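Side-chain contacts in 3-oxoacyl-[acyl-carrier protein] synthase (Thermus thermophilus, PDB 1UB7), which probably catalyses the first condensation of fatty acid synthesis, joining an acetyl group from acetyl-CoA to two carbons from malonyl-ACP: residues H121-A126 with Q130-V135; A162-V167 with Y171-F176. All blocks are in the same frame, centred on the assembly; numbering follows the deposited sequence.

Contact 1: H121-A126 with Q130-V135; sequences HALVEA and QKVLAV
The carbonyl oxygen of Gln-130 rests against both methyls of Val-124, with CG1 and CG2 of the valine each 3.8 Å from that O; this is van der Waals contact, not a bond. The same valine turns to the strand with its second branch, CG2, which meets CG2 of Val-132 at 4.1 Å, the two valines lying side by side and pointing opposite ways. One helical step earlier, Leu-123 points toward the strand. Its chain is extended at the second torsion (chi2 -178°), which carries CD1 outward until it lies 3.9 Å from CG2 of Val-132, the two side chains at roughly 90° to each other. A single methyl of Val-132 therefore receives two neighbouring residues of the helix, and the three side chains form a small buried apolar cluster. Val-132 also packs on Ala-74 and Ile-76 of strand 72-78. On another side of the helix, the His-121 ring has Glu-125 CG above one face, near the rim, and both residues hydrogen-bond to Ser-2 near the N-terminus. Helix 121-125 runs nearly antiparallel to strand 131-135, their axes 168° apart and 8.0 Å at closest approach. This is the return half of a beta-alpha-beta crossover, in which helix 112-125 links the parallel strands 102-107 and 131-138, on either side of strand 72-78, in the thiolase fold.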
ATOM      1  N   HIS A 121       1.462 -13.934   2.229  1.00 24.89           N
ATOM      2  CA  HIS A 121       1.651 -15.304   1.770  1.00 27.21           C
ATOM      3  C   HIS A 121       2.784 -15.352   0.724  1.00 34.15           C
ATOM      4  O   HIS A 121       3.728 -16.147   0.845  1.00 33.88           O
ATOM      5  CB  HIS A 121       0.346 -15.819   1.154  1.00 26.08           C
ATOM      6  CG  HIS A 121       0.489 -17.125   0.427  1.00 39.66           C
ATOM      7  ND1 HIS A 121       0.635 -18.333   1.078  1.00 35.88           N
ATOM      8  CD2 HIS A 121       0.525 -17.409  -0.899  1.00 31.36           C
ATOM      9  CE1 HIS A 121       0.757 -19.302   0.187  1.00 31.13           C
ATOM     10  NE2 HIS A 121       0.695 -18.768  -1.021  1.00 34.90           N
ATOM     11  N   ALA A 122       2.685 -14.497  -0.295  1.00 31.64           N
ATOM     12  CA  ALA A 122       3.680 -14.442  -1.367  1.00 27.33           C
ATOM     13  C   ALA A 122       5.069 -14.170  -0.812  1.00 32.55           C
ATOM     14  O   ALA A 122       6.038 -14.831  -1.193  1.00 31.16           O
ATOM     15  CB  ALA A 122       3.306 -13.379  -2.356  1.00 25.15           C
ATOM     16  N   LEU A 123       5.162 -13.192   0.086  1.00 31.08           N
ATOM     17  CA  LEU A 123       6.428 -12.853   0.725  1.00 27.20           C
ATOM     18  C   LEU A 123       7.045 -14.059   1.444  1.00 28.08           C
ATOM     19  O   LEU A 123       8.234 -14.341   1.289  1.00 32.82           O
ATOM     20  CB  LEU A 123       6.235 -11.724   1.741  1.00 28.30           C
ATOM     21  CG  LEU A 123       5.829 -10.344   1.232  1.00 25.56           C
ATOM     22  CD1 LEU A 123       5.754  -9.358   2.423  1.00 19.04           C
ATOM     23  CD2 LEU A 123       6.850  -9.854   0.191  1.00 26.20           C
ATOM     24  N   VAL A 124       6.245 -14.757   2.246  1.00 28.48           N
ATOM     25  CA  VAL A 124       6.741 -15.929   2.970  1.00 31.90           C
ATOM     26  C   VAL A 124       7.147 -17.052   1.996  1.00 38.91           C
ATOM     27  O   VAL A 124       8.219 -17.646   2.127  1.00 34.88           O
ATOM     28  CB  VAL A 124       5.676 -16.481   3.941  1.00 34.50           C
ATOM     29  CG1 VAL A 124       6.175 -17.777   4.580  1.00 35.03           C
ATOM     30  CG2 VAL A 124       5.357 -15.450   5.007  1.00 30.60           C
ATOM     31  N   GLU A 125       6.282 -17.326   1.023  1.00 33.34           N
ATOM     32  CA  GLU A 125       6.524 -18.360   0.040  1.00 36.38           C
ATOM     33  C   GLU A 125       7.709 -18.078  -0.876  1.00 39.39           C
ATOM     34  O   GLU A 125       8.403 -19.017  -1.274  1.00 35.58           O
ATOM     35  CB  GLU A 125       5.268 -18.594  -0.804  1.00 43.26           C
ATOM     36  CG  GLU A 125       4.081 -19.154  -0.020  1.00 51.69           C
ATOM     37  CD  GLU A 125       4.417 -20.461   0.680  1.00 52.22           C
ATOM     38  OE1 GLU A 125       4.965 -21.354   0.004  1.00 59.59           O
ATOM     39  OE2 GLU A 125       4.138 -20.593   1.895  1.00 51.18           O
ATOM     40  N   ALA A 126       7.939 -16.804  -1.212  1.00 35.69           N
ATOM     41  CA  ALA A 126       9.055 -16.446  -2.087  1.00 30.26           C
ATOM     42  C   ALA A 126      10.298 -16.284  -1.245  1.00 34.31           C
ATOM     43  O   ALA A 126      11.378 -15.999  -1.751  1.00 33.73           O
ATOM     44  CB  ALA A 126       8.766 -15.157  -2.850  1.00 26.86           C
ATOM     45  N   GLN A 130      10.253 -14.249   6.619  1.00 32.98           N
ATOM     46  CA  GLN A 130      10.000 -15.502   7.337  1.00 32.37           C
ATOM     47  C   GLN A 130       8.560 -15.475   7.833  1.00 29.49           C
ATOM     48  O   GLN A 130       7.821 -16.445   7.690  1.00 32.47           O
ATOM     49  CB  GLN A 130      10.940 -15.631   8.539  1.00 37.05           C
ATOM     50  CG  GLN A 130      10.570 -16.778   9.469  1.00 44.20           C
ATOM     51  CD  GLN A 130      11.352 -16.784  10.790  1.00 56.16           C
ATOM     52  OE1 GLN A 130      11.077 -17.603  11.671  1.00 57.03           O
ATOM     53  NE2 GLN A 130      12.324 -15.875  10.927  1.00 49.62           N
ATOM     54  N   LYS A 131       8.185 -14.345   8.427  1.00 26.82           N
ATOM     55  CA  LYS A 131       6.845 -14.137   8.941  1.00 30.36           C
ATOM     56  C   LYS A 131       6.479 -12.702   8.627  1.00 31.44           C
ATOM     57  O   LYS A 131       7.352 -11.845   8.502  1.00 34.09           O
ATOM     58  CB  LYS A 131       6.798 -14.349  10.452  1.00 32.97           C
ATOM     59  CG  LYS A 131       7.012 -15.780  10.917  1.00 36.90           C
ATOM     60  CD  LYS A 131       7.183 -15.787  12.431  1.00 39.98           C
ATOM     61  CE  LYS A 131       7.227 -17.188  13.033  1.00 39.79           C
ATOM     62  NZ  LYS A 131       7.481 -17.080  14.505  1.00 43.21           N
ATOM     63  N   VAL A 132       5.184 -12.446   8.503  1.00 27.79           N
ATOM     64  CA  VAL A 132       4.708 -11.116   8.191  1.00 27.86           C
ATOM     65  C   VAL A 132       3.586 -10.722   9.121  1.00 19.73           C
ATOM     66  O   VAL A 132       2.685 -11.515   9.357  1.00 27.31           O
ATOM     67  CB  VAL A 132       4.150 -11.038   6.738  1.00 30.76           C
ATOM     68  CG1 VAL A 132       3.644  -9.629   6.448  1.00 32.14           C
ATOM     69  CG2 VAL A 132       5.223 -11.398   5.753  1.00 23.64           C
ATOM     70  N   LEU A 133       3.644  -9.504   9.650  1.00 20.90           N
ATOM     71  CA  LEU A 133       2.585  -9.013  10.519  1.00 24.54           C
ATOM     72  C   LEU A 133       1.626  -8.260   9.611  1.00 24.81           C
ATOM     73  O   LEU A 133       1.966  -7.199   9.107  1.00 24.35           O
ATOM     74  CB  LEU A 133       3.129  -8.062  11.601  1.00 26.25           C
ATOM     75  CG  LEU A 133       2.087  -7.403  12.535  1.00 26.96           C
ATOM     76  CD1 LEU A 133       1.355  -8.460  13.371  1.00 20.64           C
ATOM     77  CD2 LEU A 133       2.775  -6.416  13.457  1.00 22.18           C
ATOM     78  N   ALA A 134       0.440  -8.820   9.394  1.00 21.59           N
ATOM     79  CA  ALA A 134      -0.564  -8.202   8.535  1.00 28.40           C
ATOM     80  C   ALA A 134      -1.659  -7.540   9.388  1.00 30.11           C
ATOM     81  O   ALA A 134      -2.427  -8.215  10.073  1.00 30.49           O
ATOM     82  CB  ALA A 134      -1.165  -9.264   7.605  1.00 27.43           C
ATOM     83  N   VAL A 135      -1.734  -6.217   9.339  1.00 31.41           N
ATOM     84  CA  VAL A 135      -2.707  -5.496  10.150  1.00 29.67           C
ATOM     85  C   VAL A 135      -3.832  -4.859   9.335  1.00 34.04           C
ATOM     86  O   VAL A 135      -3.593  -4.299   8.269  1.00 29.72           O
ATOM     87  CB  VAL A 135      -2.007  -4.376  10.954  1.00 34.38           C
ATOM     88  CG1 VAL A 135      -3.032  -3.544  11.710  1.00 38.55           C
ATOM     89  CG2 VAL A 135      -0.974  -4.970  11.892  1.00 31.32           C
TER

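Contact 2: A162-V167 with Y171-F176; sequences AVVGKV and YGFRSF
The end-to-end directions of residues 164-167 and 171-173 are 145° apart, and the chains come together near the short connection between the two segments, where the CA atoms of Val-167 and Tyr-171 are 6.1 Å apart. Val-167 makes the largest single contribution, through its CG2 branch. With CG1 anti to the carbonyl carbon (chi1 -71°), CG2 falls between the backbone N and the carbonyl carbon, and from there it presses on the opposing backbone, 3.1 Å from the carbonyl O of Tyr-171 and 3.6 Å from CA of Gly-172. Gly-172, with a positive phi of 108°, presents bare backbone, and the absence of a CB lets this methyl sit against its CA. Tyr-171 adds its CB, 4.1 Å from CG2 of Val-167, while the rest of the tyrosine packs on Thr-318 and Glu-297. Farther along the strands, CG1 of Val-164 comes up to the edge of the Phe-173 ring, near its plane, at 4.2 Å from CE2. One face of that ring is met by Phe-176, whose CZ sits 3.3 Å above the plane and offset toward the rim. Ser-2 touches both Val-164 and Phe-173, while Val-164 also packs on Leu-117 and Ala-120 of helix 112-125. Beyond Phe-173, Arg-174 and Ser-175 form a classic beta bulge opposite Val-316. With methyls meeting a ring edge, a carbonyl oxygen and bare backbone, the join between these segments rests on close fit and the burial of apolar surface rather than on polar pairing.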
ATOM      1  N   ALA A 162      -2.670 -10.262  12.299  1.00 29.74           N
ATOM      2  CA  ALA A 162      -2.343 -11.664  12.269  1.00 31.56           C
ATOM      3  C   ALA A 162      -0.900 -11.800  11.830  1.00 31.15           C
ATOM      4  O   ALA A 162      -0.359 -10.932  11.146  1.00 29.67           O
ATOM      5  CB  ALA A 162      -3.261 -12.389  11.301  1.00 28.44           C
ATOM      6  N   VAL A 163      -0.267 -12.882  12.232  1.00 31.59           N
ATOM      7  CA  VAL A 163       1.097 -13.097  11.801  1.00 32.86           C
ATOM      8  C   VAL A 163       1.001 -14.207  10.783  1.00 34.21           C
ATOM      9  O   VAL A 163       0.409 -15.249  11.062  1.00 32.13           O
ATOM     10  CB  VAL A 163       1.999 -13.548  12.956  1.00 32.15           C
ATOM     11  CG1 VAL A 163       3.326 -14.063  12.410  1.00 33.32           C
ATOM     12  CG2 VAL A 163       2.235 -12.388  13.896  1.00 27.29           C
ATOM     13  N   VAL A 164       1.539 -13.981   9.590  1.00 28.64           N
ATOM     14  CA  VAL A 164       1.506 -15.023   8.574  1.00 29.19           C
ATOM     15  C   VAL A 164       2.890 -15.677   8.504  1.00 33.86           C
ATOM     16  O   VAL A 164       3.917 -14.986   8.482  1.00 40.51           O
ATOM     17  CB  VAL A 164       1.104 -14.442   7.191  1.00 26.67           C
ATOM     18  CG1 VAL A 164       1.194 -15.509   6.132  1.00 22.53           C
ATOM     19  CG2 VAL A 164      -0.317 -13.894   7.259  1.00 31.14           C
ATOM     20  N   GLY A 165       2.912 -17.006   8.496  1.00 32.15           N
ATOM     21  CA  GLY A 165       4.175 -17.729   8.430  1.00 35.64           C
ATOM     22  C   GLY A 165       4.014 -19.178   7.994  1.00 36.44           C
ATOM     23  O   GLY A 165       2.898 -19.628   7.714  1.00 34.16           O
ATOM     24  N   LYS A 166       5.121 -19.916   7.919  1.00 35.27           N
ATOM     25  CA  LYS A 166       5.048 -21.321   7.519  1.00 41.75           C
ATOM     26  C   LYS A 166       4.263 -22.118   8.551  1.00 36.37           C
ATOM     27  O   LYS A 166       4.487 -21.966   9.750  1.00 36.41           O
ATOM     28  CB  LYS A 166       6.449 -21.932   7.393  1.00 43.20           C
ATOM     29  CG  LYS A 166       7.312 -21.359   6.262  1.00 59.68           C
ATOM     30  CD  LYS A 166       6.915 -21.872   4.875  1.00 60.07           C
ATOM     31  CE  LYS A 166       7.949 -21.448   3.831  1.00 65.20           C
ATOM     32  NZ  LYS A 166       7.742 -22.078   2.493  1.00 64.35           N
ATOM     33  N   VAL A 167       3.333 -22.952   8.089  1.00 41.99           N
ATOM     34  CA  VAL A 167       2.552 -23.803   8.992  1.00 41.00           C
ATOM     35  C   VAL A 167       2.734 -25.272   8.598  1.00 48.18           C
ATOM     36  O   VAL A 167       3.197 -25.586   7.494  1.00 45.17           O
ATOM     37  CB  VAL A 167       1.040 -23.462   8.975  1.00 34.94           C
ATOM     38  CG1 VAL A 167       0.806 -22.140   9.658  1.00 31.38           C
ATOM     39  CG2 VAL A 167       0.514 -23.435   7.552  1.00 32.48           C
ATOM     40  N   TYR A 171      -1.965 -27.572   6.586  1.00 56.46           N
ATOM     41  CA  TYR A 171      -2.637 -26.360   7.052  1.00 55.48           C
ATOM     42  C   TYR A 171      -2.202 -25.119   6.288  1.00 57.74           C
ATOM     43  O   TYR A 171      -1.202 -25.140   5.554  1.00 58.37           O
ATOM     44  CB  TYR A 171      -2.361 -26.119   8.537  1.00 55.90           C
ATOM     45  CG  TYR A 171      -2.685 -27.294   9.423  1.00 57.92           C
ATOM     46  CD1 TYR A 171      -1.811 -28.378   9.524  1.00 59.52           C
ATOM     47  CD2 TYR A 171      -3.883 -27.345  10.128  1.00 51.31           C
ATOM     48  CE1 TYR A 171      -2.129 -29.489  10.309  1.00 61.45           C
ATOM     49  CE2 TYR A 171      -4.210 -28.446  10.911  1.00 57.75           C
ATOM     50  CZ  TYR A 171      -3.330 -29.515  10.997  1.00 58.91           C
ATOM     51  OH  TYR A 171      -3.653 -30.608  11.766  1.00 61.69           O
ATOM     52  N   GLY A 172      -2.958 -24.039   6.470  1.00 50.99           N
ATOM     53  CA  GLY A 172      -2.618 -22.789   5.830  1.00 43.50           C
ATOM     54  C   GLY A 172      -3.515 -22.356   4.694  1.00 45.79           C
ATOM     55  O   GLY A 172      -4.614 -22.885   4.502  1.00 41.29           O
ATOM     56  N   PHE A 173      -3.032 -21.374   3.940  1.00 38.82           N
ATOM     57  CA  PHE A 173      -3.783 -20.842   2.817  1.00 39.81           C
ATOM     58  C   PHE A 173      -3.883 -21.833   1.650  1.00 43.53           C
ATOM     59  O   PHE A 173      -2.886 -22.435   1.231  1.00 41.16           O
ATOM     60  CB  PHE A 173      -3.142 -19.537   2.378  1.00 29.36           C
ATOM     61  CG  PHE A 173      -3.422 -18.397   3.313  1.00 38.57           C
ATOM     62  CD1 PHE A 173      -4.716 -17.881   3.431  1.00 28.09           C
ATOM     63  CD2 PHE A 173      -2.403 -17.848   4.097  1.00 32.93           C
ATOM     64  CE1 PHE A 173      -4.987 -16.835   4.315  1.00 31.74           C
ATOM     65  CE2 PHE A 173      -2.668 -16.806   4.983  1.00 28.65           C
ATOM     66  CZ  PHE A 173      -3.963 -16.297   5.093  1.00 31.17           C
ATOM     67  N   ARG A 174      -5.095 -22.005   1.133  1.00 39.90           N
ATOM     68  CA  ARG A 174      -5.310 -22.932   0.035  1.00 46.11           C
ATOM     69  C   ARG A 174      -5.634 -22.208  -1.258  1.00 46.04           C
ATOM     70  O   ARG A 174      -5.412 -22.739  -2.343  1.00 46.16           O
ATOM     71  CB  ARG A 174      -6.429 -23.912   0.386  1.00 50.60           C
ATOM     72  CG  ARG A 174      -6.140 -24.716   1.640  1.00 54.08           C
ATOM     73  CD  ARG A 174      -7.114 -25.855   1.816  1.00 68.99           C
ATOM     74  NE  ARG A 174      -7.013 -26.806   0.716  1.00 81.69           N
ATOM     75  CZ  ARG A 174      -7.666 -27.961   0.664  1.00 88.86           C
ATOM     76  NH1 ARG A 174      -8.472 -28.311   1.657  1.00 92.79           N
ATOM     77  NH2 ARG A 174      -7.515 -28.764  -0.382  1.00 92.49           N
ATOM     78  N   SER A 175      -6.153 -20.992  -1.144  1.00 46.18           N
ATOM     79  CA  SER A 175      -6.488 -20.219  -2.327  1.00 44.19           C
ATOM     80  C   SER A 175      -6.729 -18.756  -2.014  1.00 43.02           C
ATOM     81  O   SER A 175      -6.954 -18.372  -0.864  1.00 39.57           O
ATOM     82  CB  SER A 175      -7.742 -20.783  -2.996  1.00 46.50           C
ATOM     83  OG  SER A 175      -8.869 -20.624  -2.150  1.00 52.19           O
ATOM     84  N   PHE A 176      -6.687 -17.952  -3.069  1.00 43.09           N
ATOM     85  CA  PHE A 176      -6.924 -16.517  -2.992  1.00 40.18           C
ATOM     86  C   PHE A 176      -7.594 -16.120  -4.301  1.00 38.53           C
ATOM     87  O   PHE A 176      -7.206 -16.586  -5.376  1.00 35.07           O
ATOM     88  CB  PHE A 176      -5.607 -15.714  -2.893  1.00 39.74           C
ATOM     89  CG  PHE A 176      -4.908 -15.793  -1.556  1.00 32.15           C
ATOM     90  CD1 PHE A 176      -5.355 -15.037  -0.474  1.00 28.48           C
ATOM     91  CD2 PHE A 176      -3.780 -16.612  -1.396  1.00 31.70           C
ATOM     92  CE1 PHE A 176      -4.688 -15.090   0.765  1.00 32.98           C
ATOM     93  CE2 PHE A 176      -3.099 -16.681  -0.167  1.00 33.01           C
ATOM     94  CZ  PHE A 176      -3.555 -15.917   0.919  1.00 32.70           C
TER

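How the contacts relate
Residues 121-135 of contact 1 precede residues 162-176 of contact 2, so the two follow in series, with centres about 9 Å apart on the same side of the chain's centre. Strands 131-138 and 158-165 are antiparallel neighbours in the five-stranded sheet, and probable hydrogen bonds join Val-132 O to Val-164 N and Ala-162 O to Ala-134 N. Contact 2 then carries the chain from that sheet to strand 172-180, at the edge of the four-stranded one within this chain. Helix 112-125 lies between: His-121 from contact 1 meets the Phe-176 ring from contact 2. Together they show how consecutive local contacts connect the two sheets of a thiolase-like fold around a central helix.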